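Local coordinates for sulfur oxidation protein SOXB (Thermus thermophilus, PDB 2WDD), which hydrolyses the sulfur-sulfur bond of cysteine S-thiosulfonate in the Sox pathway of sulfur oxidation, with two manganese ions at its metal centre, at residues Y21-Y26 against L312-L317; A83-Y88 against V331-A336; L94-G99 against I410-A415; A106-I111 against V149-L154; R293-R296 against W301-A304. All blocks are in the same frame, centred on the assembly; numbering follows the deposited sequence.

Contact 1. Residues Y21-Y26 against L312-L317; sequences YDLPPY and LMRVDL
Leu23 lies with its CB over one face of the Arg314 guanidinium, and Leu23 CD1 reaches Arg314 CD at 3.9 Å, the leucine and the arginine running antiparallel alongside one another. Here the irregular segment 21-26, which leads into strand 29-34, passes over the face of strand 311-320 that carries Arg314 and Asp316, in a mixed sheet of the metallophosphoesterase-type domain. Further along, Tyr26 meets Asp316 with its ring atom CD2 3.6 Å from Asp316 CB, while Tyr26 O comes to 3.3 Å from the same CB. The ring is met obliquely by this methylene, with ring and carboxylate planes 45° apart. A chi1 of -176°, with CG opposite the backbone N, carries the tyrosine ring to Asp316 CB.

Direct polar bonds between the segments are replaced by two waters, both in the guanidinium plane. Water 1 donates to Leu23 O at 2.7 Å and accepts from Arg314 NH1 at 2.9 Å; water 2 accepts from Tyr26 N at 2.8 Å and, weakly, from Arg314 NH2. Shortening Arg314 to an alanine is likely to leave both waters without the guanidinium they share, Asp316 without one of its cations and Leu23 without the surface it rests on.

In the second shell, Gln114 OE1 holds Arg314 NH1, Thr30 OG1 bonds Asp316 OD1, and Arg328 forms a salt bridge with Asp316 OD2. The arginine chain is extended from CG to NE, and Arg314 NE ends on the syn lone pair of Asp316 OD1, 2.9 Å away with an N-H...O angle of 166°.

Contact 2. Residues A83-Y88 against V331-A336; sequences AYLLSY and VLPVLA
The Tyr84 ring is met at its edge, close to its own plane: Leu335 CD2 lies 3.8 Å from Tyr84 CE2, and the two side chains cross at a slant. With CG anti to the backbone N (chi1 167°), the tyrosine turns this edge to the chain that leaves strand 323-333. At the ring's polar end the hydroxyl is hydrogen-bonded to Gly99 O, which gives the phenol a second fixed point.

One residue on, Leu85 meets Pro333 at about a right angle and does so with both methyls. Leu85 CD2 is 3.5 Å from Pro333 CA and 3.6 Å from Pro333 CB, while Leu85 CD1 is 3.8 Å from Pro333 CB, which places the pyrrolidine beside the forked end of the leucine. A looser touch, Leu85 CD2 to Val331 CG1 at 4.3 Å, extends the apolar patch back along the strand.

All five touching residues are buried. Leu335 also touches a bound tertiary-butyl alcohol. Around the contact, helix 81-86 packs on strand 323-333, the outermost strand of the sheet that also holds 311-320: Leu85 and Val331 share Ala311 of that adjacent strand, while Leu332 and Val334 reach helix 104-120.

Contact 3. Residues L94-G99 against I410-A415; sequences LARTFG and ILPGQA
Pro412 O is held twice by the guanidinium of Arg96, once directly and once through water. Arg96 NH2 donates to Pro412 O at 2.9 Å with an N-H...O angle of 159°; the oxygen lies near the guanidinium plane, although the donor is tilted 20° from the carbonyl plane. Water 3 accepts from Arg96 NH1 at 2.9 Å and donates to Pro412 O at 2.8 Å, closing a ring. The arginine chain is bent at chi2 (-100°), which brings its end across to the loop. There Arg96 NH1 lies 3.7 Å from Leu411 CD1, and Arg96 NH2 lies 3.7 Å from Pro412 CD. Deeper in, Ala95 CB meets Leu411 CD2 at 4.0 Å, with Tyr45 touching both residues.

The acceptor belongs to a type II turn from Leu411 to Gln414, with Gly413 at positive phi in its third position. Gln414 OE1 steadies the turn by accepting from Leu411 N at 2.9 Å, and Gly413 and Gln414 form a G1 bulge facing Ser367.

The contact thus joins helix 91-98 to a loop of the 5'-nucleotidase C-terminal family region. Arg96 NE also forms a salt bridge with the terminal carboxylate of Gly562, an anion that probably balances the charge; NH2 has a further partner outside the two segments besides Pro412 O, and NH1 holds the water.

Contact 4. Residues A106-I111 against V149-L154; sequences ALTALI and VRWQNL
Leu107, the first residue of segment 106-111 to touch segment 149-154, puts its CD2 methyl against the benzo end of the Trp151 indole, 3.8 Å from Trp151 CH2 and 3.9 Å from Trp151 CZ2. The two side chains cross at about a right angle. Leu107 CG lies opposite the backbone N (chi1 175°), which carries CD2 to the indole.

Thr108 follows and supplies the polar bond. Trp151 NE1 donates to Thr108 OG1 at 2.7 Å with an N-H...O angle of 162°, and the oxygen sits at the ring edge, only 9° from the indole plane. This hydroxyl is also hydrogen-bonded to Met104 O one turn earlier in its helix, so the buried OG1 has two partners and its rotation is fixed. Val345 of helix 343-353 touches both Thr108 and Trp151. A phenylalanine in place of Trp151 would probably leave the buried threonine hydroxyl without its indole donor and open a gap beside Leu107.

At the end of the segment Leu110 and Ile111 touch Leu312 of strand 311-320. The Trp151 side chain is about 10 Å, at the nearest atoms, from that of the manganese ligand His38. Helices flanking a central pair of sheets in this way are characteristic of the metallophosphoesterase fold.

Contact 5. Residues R293-R296 against W301-A304; sequences RPWR and WIVA
Trp295 and Ile302 form an antiparallel hydrogen-bonded pair and Arg296 and Trp301 a non-hydrogen-bonded one, in the hairpin of strands 295-297 and 300-304. Trp295 N donates to Ile302 O at 2.9 Å, nearly straight at 173°, and Ile302 N returns a more bent bond to Trp295 O at 2.8 Å.

The Arg296 side chain lies over one face of the Trp301 indole. Arg296 CD sits 3.6 Å above the centroid of the six-membered ring, almost on its normal, as a CH-pi contact. Arg296 CZ is 4.4 Å from the centroid of the five-membered ring, a cation-pi pair with the planes 48° apart. A bend at chi2 (70°) lays the chain over the indole. Arg296 NH1 and Trp301 NE1, 3.1 Å apart, are both donors, so their closeness reflects the cation-pi approach over the ring face and is not a hydrogen bond. Pro294 CB adds a contact with Trp301 CE3 at 3.5 Å and another with Val303 CG2 at 3.9 Å.

Trp295 and Ile302 are neighbours on the sheet face opposite Arg296 and Trp301, and both touch Met266 of helix 266-273. Strand 295-297 is outermost in its sheet, strand 300-304 pairs inward with 281-284, and Pro294, Trp301 and Val303 pack on strand 323-333 of the neighbouring sheet.

In the fold
Contacts 1 and 2 share the strand pair 311-320 and 323-333; their centres are 16 Å apart, and Tyr21 OH joins Pro333 O at 2.6 Å, a probable hydrogen bond. Contact 4 packs against this sheet, with Tyr21 CD1 3.6 Å from Leu110 CD1. Contact 5 brings in the second sheet: Met313 CG of the first is 3.8 Å from Val303 CG1 of the second. Contact 3 continues contact 2 toward the C-terminal region, Tyr84 CE1 lying 3.5 Å from Ala95 CA. Contacts 3 and 5 are farthest apart, centres 30 Å distant. None touches the manganese site: side chain to side chain, Leu107 is about 10 Å from Asp36 (13 Å from a manganese ion), Ile302 about 11 Å from His286 and Leu85 about 12 Å from His288.

Contact 1. Residues Y21-Y26 against L312-L317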
# COMPACT_ATOMS: atom_id res chain seq x y z
N TYR A 21 24.05 -0.54 -5.04
CA TYR A 21 23.65 -0.20 -6.40
C TYR A 21 24.55 -0.65 -7.55
O TYR A 21 24.10 -0.72 -8.70
CB TYR A 21 23.39 1.30 -6.49
CG TYR A 21 22.62 1.84 -5.30
CD1 TYR A 21 21.35 1.37 -5.00
CD2 TYR A 21 23.17 2.83 -4.48
CE1 TYR A 21 20.64 1.86 -3.93
CE2 TYR A 21 22.47 3.32 -3.40
CZ TYR A 21 21.20 2.83 -3.13
OH TYR A 21 20.48 3.33 -2.07
N ASP A 22 25.82 -0.93 -7.26
CA ASP A 22 26.77 -1.34 -8.30
C ASP A 22 26.66 -2.83 -8.62
O ASP A 22 27.45 -3.64 -8.14
CB ASP A 22 28.20 -0.99 -7.90
CG ASP A 22 29.19 -1.19 -9.04
OD1 ASP A 22 28.78 -1.07 -10.21
OD2 ASP A 22 30.38 -1.46 -8.75
N LEU A 23 25.67 -3.18 -9.45
CA LEU A 23 25.44 -4.57 -9.83
C LEU A 23 26.01 -4.91 -11.20
O LEU A 23 25.90 -4.13 -12.14
CB LEU A 23 23.93 -4.84 -9.85
CG LEU A 23 23.18 -4.92 -8.52
CD1 LEU A 23 21.68 -4.74 -8.78
CD2 LEU A 23 23.44 -6.25 -7.84
N PRO A 24 26.57 -6.12 -11.34
CA PRO A 24 27.10 -6.55 -12.63
C PRO A 24 25.94 -6.89 -13.56
O PRO A 24 24.80 -7.07 -13.12
CB PRO A 24 27.89 -7.82 -12.28
CG PRO A 24 27.31 -8.30 -11.00
CD PRO A 24 26.88 -7.07 -10.26
N PRO A 25 26.21 -6.99 -14.87
CA PRO A 25 25.14 -7.31 -15.83
C PRO A 25 24.60 -8.72 -15.60
O PRO A 25 25.29 -9.58 -15.08
CB PRO A 25 25.85 -7.24 -17.19
CG PRO A 25 27.08 -6.42 -16.96
CD PRO A 25 27.49 -6.71 -15.54
N TYR A 26 23.35 -8.93 -15.99
CA TYR A 26 22.72 -10.24 -15.89
C TYR A 26 21.50 -10.31 -16.80
O TYR A 26 20.60 -9.48 -16.72
CB TYR A 26 22.28 -10.54 -14.45
CG TYR A 26 21.70 -11.94 -14.28
CD1 TYR A 26 22.48 -12.99 -13.82
CD2 TYR A 26 20.38 -12.22 -14.63
CE1 TYR A 26 21.97 -14.27 -13.69
CE2 TYR A 26 19.85 -13.50 -14.51
CZ TYR A 26 20.65 -14.52 -14.03
OH TYR A 26 20.13 -15.79 -13.88
N LEU A 312 13.30 0.14 -5.08
CA LEU A 312 13.17 -0.08 -6.50
C LEU A 312 13.59 -1.53 -6.66
O LEU A 312 14.67 -1.92 -6.21
CB LEU A 312 14.12 0.81 -7.30
CG LEU A 312 14.01 0.55 -8.80
CD1 LEU A 312 12.67 1.06 -9.34
CD2 LEU A 312 15.18 1.20 -9.55
N MET A 313 12.70 -2.36 -7.19
CA MET A 313 13.02 -3.76 -7.38
C MET A 313 13.63 -3.94 -8.76
O MET A 313 13.00 -3.63 -9.77
CB MET A 313 11.77 -4.64 -7.26
CG MET A 313 11.61 -5.22 -5.86
SD MET A 313 11.62 -4.00 -4.55
CE MET A 313 10.11 -3.06 -4.96
N ARG A 314 14.87 -4.43 -8.80
CA ARG A 314 15.51 -4.67 -10.08
C ARG A 314 15.43 -6.16 -10.36
O ARG A 314 15.92 -6.98 -9.58
CB ARG A 314 16.97 -4.21 -10.09
CG ARG A 314 17.68 -4.58 -11.39
CD ARG A 314 19.07 -3.97 -11.53
NE ARG A 314 19.77 -4.62 -12.64
CZ ARG A 314 20.96 -4.26 -13.11
NH1 ARG A 314 21.59 -3.22 -12.59
NH2 ARG A 314 21.52 -4.95 -14.10
N VAL A 315 14.75 -6.50 -11.45
CA VAL A 315 14.57 -7.90 -11.81
C VAL A 315 15.19 -8.16 -13.17
O VAL A 315 14.68 -7.70 -14.19
CB VAL A 315 13.09 -8.31 -11.81
CG1 VAL A 315 12.93 -9.81 -12.06
CG2 VAL A 315 12.41 -7.90 -10.50
N ASP A 316 16.30 -8.89 -13.18
CA ASP A 316 17.01 -9.20 -14.42
C ASP A 316 16.60 -10.58 -14.88
O ASP A 316 16.58 -11.52 -14.09
CB ASP A 316 18.52 -9.14 -14.21
CG ASP A 316 18.96 -7.82 -13.63
OD1 ASP A 316 18.72 -6.79 -14.29
OD2 ASP A 316 19.54 -7.80 -12.52
N LEU A 317 16.19 -10.69 -16.14
CA LEU A 317 15.69 -11.94 -16.67
C LEU A 317 16.55 -12.58 -17.75
O LEU A 317 16.88 -11.94 -18.76
CB LEU A 317 14.30 -11.74 -17.27
CG LEU A 317 13.27 -11.03 -16.39
CD1 LEU A 317 11.97 -10.77 -17.17
CD2 LEU A 317 13.01 -11.84 -15.13
O HOH W 1 24.10 -3.58 -14.03
O HOH W 2 21.73 -6.74 -16.46

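Contact 2. Residues A83-Y88 against V331-A336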
# COMPACT_ATOMS: atom_id res chain seq x y z
N ALA A 83 17.80 -4.65 5.96
CA ALA A 83 17.07 -4.95 7.19
C ALA A 83 16.22 -3.75 7.60
O ALA A 83 15.08 -3.91 8.05
CB ALA A 83 18.04 -5.33 8.31
N TYR A 84 16.77 -2.56 7.43
CA TYR A 84 16.06 -1.31 7.75
C TYR A 84 14.75 -1.21 6.94
O TYR A 84 13.71 -0.83 7.47
CB TYR A 84 16.98 -0.13 7.43
CG TYR A 84 16.33 1.24 7.39
CD1 TYR A 84 15.43 1.66 8.37
CD2 TYR A 84 16.68 2.16 6.40
CE1 TYR A 84 14.88 2.94 8.35
CE2 TYR A 84 16.12 3.42 6.36
CZ TYR A 84 15.23 3.82 7.34
OH TYR A 84 14.69 5.10 7.30
N LEU A 85 14.81 -1.56 5.66
CA LEU A 85 13.60 -1.51 4.83
C LEU A 85 12.62 -2.63 5.17
O LEU A 85 11.40 -2.46 5.16
CB LEU A 85 13.98 -1.68 3.35
CG LEU A 85 14.25 -0.40 2.55
CD1 LEU A 85 15.37 0.42 3.15
CD2 LEU A 85 14.54 -0.75 1.09
N LEU A 86 13.18 -3.81 5.43
CA LEU A 86 12.43 -5.04 5.53
C LEU A 86 11.63 -5.32 6.79
O LEU A 86 10.63 -6.04 6.74
CB LEU A 86 13.40 -6.20 5.27
CG LEU A 86 12.88 -7.60 4.94
CD1 LEU A 86 12.03 -7.56 3.67
CD2 LEU A 86 14.08 -8.55 4.74
N SER A 87 12.09 -4.80 7.92
CA SER A 87 11.48 -5.16 9.19
C SER A 87 11.38 -3.97 10.16
O SER A 87 12.12 -2.99 10.03
CB SER A 87 12.39 -6.23 9.81
OG SER A 87 12.02 -6.59 11.13
N TYR A 88 10.51 -4.09 11.16
CA TYR A 88 10.40 -3.06 12.20
C TYR A 88 11.55 -3.18 13.21
O TYR A 88 11.76 -2.28 14.02
CB TYR A 88 9.06 -3.18 12.98
CG TYR A 88 8.94 -4.42 13.86
CD1 TYR A 88 9.33 -4.40 15.20
CD2 TYR A 88 8.42 -5.59 13.34
CE1 TYR A 88 9.23 -5.57 15.98
CE2 TYR A 88 8.31 -6.72 14.11
CZ TYR A 88 8.71 -6.71 15.41
OH TYR A 88 8.56 -7.87 16.14
N VAL A 331 16.41 -5.96 -4.24
CA VAL A 331 15.63 -4.88 -3.66
C VAL A 331 16.63 -3.75 -3.44
O VAL A 331 17.54 -3.88 -2.61
CB VAL A 331 15.00 -5.31 -2.32
CG1 VAL A 331 14.41 -4.09 -1.58
CG2 VAL A 331 13.93 -6.39 -2.55
N LEU A 332 16.50 -2.67 -4.20
CA LEU A 332 17.42 -1.54 -4.07
C LEU A 332 16.82 -0.45 -3.17
O LEU A 332 15.83 0.19 -3.52
CB LEU A 332 17.75 -0.95 -5.44
CG LEU A 332 18.23 -1.96 -6.47
CD1 LEU A 332 18.43 -1.27 -7.82
CD2 LEU A 332 19.53 -2.63 -6.00
N PRO A 333 17.42 -0.24 -1.99
CA PRO A 333 16.85 0.79 -1.11
C PRO A 333 16.94 2.20 -1.70
O PRO A 333 17.99 2.61 -2.21
CB PRO A 333 17.71 0.68 0.17
CG PRO A 333 18.39 -0.68 0.07
CD PRO A 333 18.60 -0.89 -1.40
N VAL A 334 15.83 2.93 -1.66
CA VAL A 334 15.83 4.33 -2.11
C VAL A 334 16.18 5.19 -0.90
O VAL A 334 15.32 5.55 -0.09
CB VAL A 334 14.46 4.73 -2.71
CG1 VAL A 334 14.49 6.18 -3.17
CG2 VAL A 334 14.10 3.83 -3.86
N LEU A 335 17.48 5.47 -0.73
CA LEU A 335 17.94 6.25 0.41
C LEU A 335 18.43 7.60 -0.08
O LEU A 335 19.49 7.69 -0.70
CB LEU A 335 19.05 5.51 1.15
CG LEU A 335 18.64 4.20 1.84
CD1 LEU A 335 19.87 3.39 2.19
CD2 LEU A 335 17.82 4.48 3.09
N ALA A 336 17.64 8.63 0.16
CA ALA A 336 17.96 9.98 -0.30
C ALA A 336 19.34 10.49 0.12
O ALA A 336 19.96 11.27 -0.60
CB ALA A 336 16.88 10.97 0.11

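Contact 3. Residues L94-G99 against I410-A415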
# COMPACT_ATOMS: atom_id res chain seq x y z
N LEU A 94 17.91 2.45 13.03
CA LEU A 94 18.30 2.38 11.63
C LEU A 94 17.84 3.58 10.81
O LEU A 94 18.51 3.98 9.86
CB LEU A 94 17.86 1.06 10.99
CG LEU A 94 18.50 -0.15 11.67
CD1 LEU A 94 18.13 -1.44 10.95
CD2 LEU A 94 20.03 0.01 11.75
N ALA A 95 16.70 4.17 11.19
CA ALA A 95 16.22 5.36 10.50
C ALA A 95 17.20 6.51 10.75
O ALA A 95 17.49 7.31 9.84
CB ALA A 95 14.81 5.71 10.98
N ARG A 96 17.74 6.59 11.96
CA ARG A 96 18.72 7.63 12.27
C ARG A 96 20.02 7.34 11.52
O ARG A 96 20.74 8.25 11.12
CB ARG A 96 19.01 7.68 13.77
CG ARG A 96 17.77 7.83 14.63
CD ARG A 96 17.57 9.24 15.08
NE ARG A 96 16.48 9.35 16.03
CZ ARG A 96 15.46 10.20 15.90
NH1 ARG A 96 15.41 11.01 14.86
NH2 ARG A 96 14.51 10.22 16.82
N THR A 97 20.33 6.06 11.35
CA THR A 97 21.58 5.65 10.71
C THR A 97 21.63 5.91 9.21
O THR A 97 22.57 6.55 8.70
CB THR A 97 21.84 4.15 11.01
OG1 THR A 97 21.99 3.95 12.42
CG2 THR A 97 23.08 3.63 10.27
N PHE A 98 20.63 5.39 8.50
CA PHE A 98 20.59 5.41 7.05
C PHE A 98 19.82 6.56 6.43
O PHE A 98 19.93 6.81 5.24
CB PHE A 98 20.05 4.08 6.51
CG PHE A 98 20.90 2.89 6.89
CD1 PHE A 98 22.25 2.84 6.57
CD2 PHE A 98 20.35 1.85 7.63
CE1 PHE A 98 23.03 1.76 6.95
CE2 PHE A 98 21.11 0.75 7.99
CZ PHE A 98 22.46 0.70 7.64
N GLY A 99 19.01 7.25 7.23
CA GLY A 99 18.24 8.35 6.70
C GLY A 99 16.88 7.94 6.16
O GLY A 99 16.52 6.76 6.19
N ILE A 410 6.39 8.73 11.71
CA ILE A 410 6.98 9.91 12.37
C ILE A 410 7.94 9.45 13.46
O ILE A 410 7.58 8.67 14.33
CB ILE A 410 5.88 10.79 12.99
CG1 ILE A 410 4.77 11.05 11.97
CG2 ILE A 410 6.46 12.10 13.51
CD1 ILE A 410 5.28 11.74 10.75
N LEU A 411 9.17 9.95 13.41
CA LEU A 411 10.17 9.54 14.39
C LEU A 411 10.03 10.32 15.69
O LEU A 411 9.47 11.42 15.71
CB LEU A 411 11.58 9.78 13.83
CG LEU A 411 11.97 9.05 12.55
CD1 LEU A 411 13.45 9.36 12.22
CD2 LEU A 411 11.76 7.55 12.75
N PRO A 412 10.60 9.79 16.77
CA PRO A 412 10.55 10.55 18.03
C PRO A 412 11.22 11.90 17.84
O PRO A 412 12.30 11.99 17.23
CB PRO A 412 11.38 9.69 18.98
CG PRO A 412 11.27 8.30 18.43
CD PRO A 412 11.24 8.47 16.94
N GLY A 413 10.58 12.95 18.34
CA GLY A 413 11.10 14.30 18.23
C GLY A 413 10.82 14.99 16.91
O GLY A 413 11.15 16.17 16.74
N GLN A 414 10.19 14.28 15.98
CA GLN A 414 9.88 14.83 14.67
C GLN A 414 8.57 15.61 14.65
O GLN A 414 7.61 15.24 15.32
CB GLN A 414 9.87 13.72 13.60
CG GLN A 414 9.60 14.24 12.20
CD GLN A 414 9.66 13.16 11.12
OE1 GLN A 414 9.66 11.96 11.40
NE2 GLN A 414 9.67 13.59 9.86
N ALA A 415 8.55 16.70 13.90
CA ALA A 415 7.35 17.52 13.79
C ALA A 415 6.38 16.89 12.79
O ALA A 415 6.80 16.42 11.72
CB ALA A 415 7.71 18.94 13.35
O HOH W 3 13.49 13.12 14.92

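Contact 4. Residues A106-I111 against V149-L154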
# COMPACT_ATOMS: atom_id res chain seq x y z
N ALA A 106 14.94 11.06 -5.32
CA ALA A 106 15.84 9.92 -5.14
C ALA A 106 15.41 8.69 -5.94
O ALA A 106 16.25 7.99 -6.50
CB ALA A 106 15.98 9.58 -3.67
N LEU A 107 14.11 8.42 -6.00
CA LEU A 107 13.63 7.27 -6.77
C LEU A 107 13.98 7.46 -8.24
O LEU A 107 14.41 6.52 -8.92
CB LEU A 107 12.11 7.06 -6.57
CG LEU A 107 11.42 5.96 -7.38
CD1 LEU A 107 12.05 4.59 -7.15
CD2 LEU A 107 9.92 5.92 -7.10
N THR A 108 13.84 8.69 -8.73
CA THR A 108 14.21 9.00 -10.12
C THR A 108 15.71 8.81 -10.34
O THR A 108 16.12 8.21 -11.33
CB THR A 108 13.77 10.41 -10.49
OG1 THR A 108 12.35 10.52 -10.34
CG2 THR A 108 14.16 10.73 -11.93
N ALA A 109 16.51 9.32 -9.41
CA ALA A 109 17.97 9.20 -9.52
C ALA A 109 18.37 7.72 -9.60
O ALA A 109 19.21 7.34 -10.43
CB ALA A 109 18.65 9.87 -8.32
N LEU A 110 17.76 6.90 -8.76
CA LEU A 110 18.05 5.47 -8.74
C LEU A 110 17.60 4.77 -10.03
O LEU A 110 18.35 4.00 -10.62
CB LEU A 110 17.40 4.81 -7.52
CG LEU A 110 17.68 3.31 -7.36
CD1 LEU A 110 19.18 3.03 -7.40
CD2 LEU A 110 17.06 2.83 -6.05
N ILE A 111 16.38 5.04 -10.47
CA ILE A 111 15.88 4.43 -11.70
C ILE A 111 16.80 4.79 -12.86
O ILE A 111 17.16 3.94 -13.67
CB ILE A 111 14.43 4.87 -11.99
CG1 ILE A 111 13.47 4.26 -10.97
CG2 ILE A 111 14.01 4.50 -13.42
CD1 ILE A 111 12.07 4.86 -10.99
N VAL A 149 1.57 12.47 -12.15
CA VAL A 149 1.66 12.02 -13.54
C VAL A 149 2.82 12.74 -14.23
O VAL A 149 3.59 12.13 -14.96
CB VAL A 149 0.34 12.25 -14.31
CG1 VAL A 149 0.51 11.85 -15.78
CG2 VAL A 149 -0.81 11.49 -13.66
N ARG A 150 2.93 14.03 -13.98
CA ARG A 150 4.03 14.79 -14.58
C ARG A 150 5.37 14.23 -14.12
O ARG A 150 6.32 14.17 -14.89
CB ARG A 150 3.92 16.29 -14.29
CG ARG A 150 2.75 16.93 -15.02
CD ARG A 150 2.78 18.45 -15.00
NE ARG A 150 1.64 19.01 -15.73
CZ ARG A 150 1.57 19.12 -17.05
NH1 ARG A 150 2.59 18.74 -17.81
NH2 ARG A 150 0.48 19.62 -17.63
N TRP A 151 5.42 13.76 -12.87
CA TRP A 151 6.64 13.15 -12.38
C TRP A 151 6.90 11.81 -13.10
O TRP A 151 8.03 11.54 -13.53
CB TRP A 151 6.62 12.95 -10.87
CG TRP A 151 7.67 11.98 -10.47
CD1 TRP A 151 9.03 12.20 -10.48
CD2 TRP A 151 7.49 10.60 -10.16
NE1 TRP A 151 9.69 11.05 -10.15
CE2 TRP A 151 8.78 10.04 -9.97
CE3 TRP A 151 6.37 9.77 -10.03
CZ2 TRP A 151 8.97 8.70 -9.63
CZ3 TRP A 151 6.57 8.44 -9.70
CH2 TRP A 151 7.85 7.92 -9.51
N GLN A 152 5.87 11.00 -13.27
CA GLN A 152 6.05 9.73 -13.98
C GLN A 152 6.65 10.01 -15.36
O GLN A 152 7.51 9.27 -15.84
CB GLN A 152 4.72 9.00 -14.16
CG GLN A 152 4.18 8.30 -12.91
CD GLN A 152 2.80 7.73 -13.17
OE1 GLN A 152 1.90 8.44 -13.62
NE2 GLN A 152 2.63 6.43 -12.95
N ASN A 153 6.21 11.10 -15.97
CA ASN A 153 6.69 11.47 -17.30
C ASN A 153 8.16 11.90 -17.28
O ASN A 153 8.89 11.66 -18.24
CB ASN A 153 5.81 12.58 -17.89
CG ASN A 153 4.47 12.06 -18.35
OD1 ASN A 153 4.25 10.85 -18.42
ND2 ASN A 153 3.56 12.97 -18.67
N LEU A 154 8.59 12.55 -16.20
CA LEU A 154 9.99 12.95 -16.08
C LEU A 154 10.88 11.71 -15.94
O LEU A 154 11.93 11.62 -16.57
CB LEU A 154 10.20 13.87 -14.87
CG LEU A 154 9.64 15.29 -14.99
CD1 LEU A 154 9.74 16.01 -13.65
CD2 LEU A 154 10.39 16.05 -16.08

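Contact 5. Residues R293-R296 against W301-A304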
# COMPACT_ATOMS: atom_id res chain seq x y z
N ARG A 293 14.01 -12.06 -2.19
CA ARG A 293 14.22 -13.21 -3.08
C ARG A 293 12.82 -13.50 -3.61
O ARG A 293 11.84 -13.37 -2.87
CB ARG A 293 14.74 -14.41 -2.28
CG ARG A 293 16.08 -14.17 -1.62
CD ARG A 293 16.64 -15.47 -1.05
NE ARG A 293 17.76 -15.24 -0.14
CZ ARG A 293 19.03 -15.13 -0.53
NH1 ARG A 293 19.34 -15.21 -1.82
NH2 ARG A 293 19.99 -14.94 0.37
N PRO A 294 12.70 -13.89 -4.89
CA PRO A 294 11.37 -14.14 -5.46
C PRO A 294 10.69 -15.34 -4.82
O PRO A 294 11.34 -16.29 -4.36
CB PRO A 294 11.66 -14.39 -6.94
CG PRO A 294 13.07 -14.97 -6.93
CD PRO A 294 13.79 -14.22 -5.84
N TRP A 295 9.36 -15.29 -4.79
CA TRP A 295 8.56 -16.33 -4.19
C TRP A 295 8.12 -17.27 -5.31
O TRP A 295 7.47 -16.84 -6.26
CB TRP A 295 7.34 -15.69 -3.52
CG TRP A 295 6.44 -16.62 -2.81
CD1 TRP A 295 6.72 -17.88 -2.35
CD2 TRP A 295 5.10 -16.34 -2.40
NE1 TRP A 295 5.63 -18.41 -1.71
CE2 TRP A 295 4.62 -17.48 -1.73
CE3 TRP A 295 4.26 -15.23 -2.54
CZ2 TRP A 295 3.33 -17.54 -1.19
CZ3 TRP A 295 2.98 -15.29 -2.01
CH2 TRP A 295 2.53 -16.43 -1.32
N ARG A 296 8.52 -18.53 -5.21
CA ARG A 296 8.18 -19.52 -6.23
C ARG A 296 6.82 -20.15 -5.88
O ARG A 296 6.67 -20.78 -4.82
CB ARG A 296 9.26 -20.61 -6.30
CG ARG A 296 9.01 -21.63 -7.39
CD ARG A 296 9.21 -21.01 -8.76
NE ARG A 296 9.14 -22.00 -9.83
CZ ARG A 296 9.23 -21.72 -11.12
NH1 ARG A 296 9.38 -20.46 -11.52
NH2 ARG A 296 9.15 -22.69 -12.02
N TRP A 301 7.35 -17.06 -10.68
CA TRP A 301 8.11 -16.31 -9.67
C TRP A 301 7.27 -15.08 -9.33
O TRP A 301 6.70 -14.46 -10.22
CB TRP A 301 9.44 -15.81 -10.24
CG TRP A 301 10.43 -16.91 -10.46
CD1 TRP A 301 10.85 -17.41 -11.66
CD2 TRP A 301 11.11 -17.66 -9.45
NE1 TRP A 301 11.76 -18.43 -11.46
CE2 TRP A 301 11.94 -18.59 -10.11
CE3 TRP A 301 11.10 -17.64 -8.06
CZ2 TRP A 301 12.74 -19.51 -9.42
CZ3 TRP A 301 11.91 -18.54 -7.37
CH2 TRP A 301 12.72 -19.46 -8.05
N ILE A 302 7.27 -14.69 -8.06
CA ILE A 302 6.52 -13.50 -7.61
C ILE A 302 7.46 -12.54 -6.89
O ILE A 302 8.23 -12.95 -6.01
CB ILE A 302 5.37 -13.92 -6.69
CG1 ILE A 302 4.39 -14.83 -7.45
CG2 ILE A 302 4.63 -12.69 -6.16
CD1 ILE A 302 3.25 -15.36 -6.59
N VAL A 303 7.44 -11.27 -7.30
CA VAL A 303 8.25 -10.23 -6.68
C VAL A 303 7.31 -9.09 -6.29
O VAL A 303 6.58 -8.58 -7.13
CB VAL A 303 9.33 -9.73 -7.65
CG1 VAL A 303 10.05 -8.51 -7.09
CG2 VAL A 303 10.30 -10.87 -7.98
N ALA A 304 7.35 -8.70 -5.01
CA ALA A 304 6.47 -7.64 -4.51
C ALA A 304 7.01 -6.24 -4.80
O ALA A 304 8.22 -6.04 -4.88
CB ALA A 304 6.24 -7.81 -3.01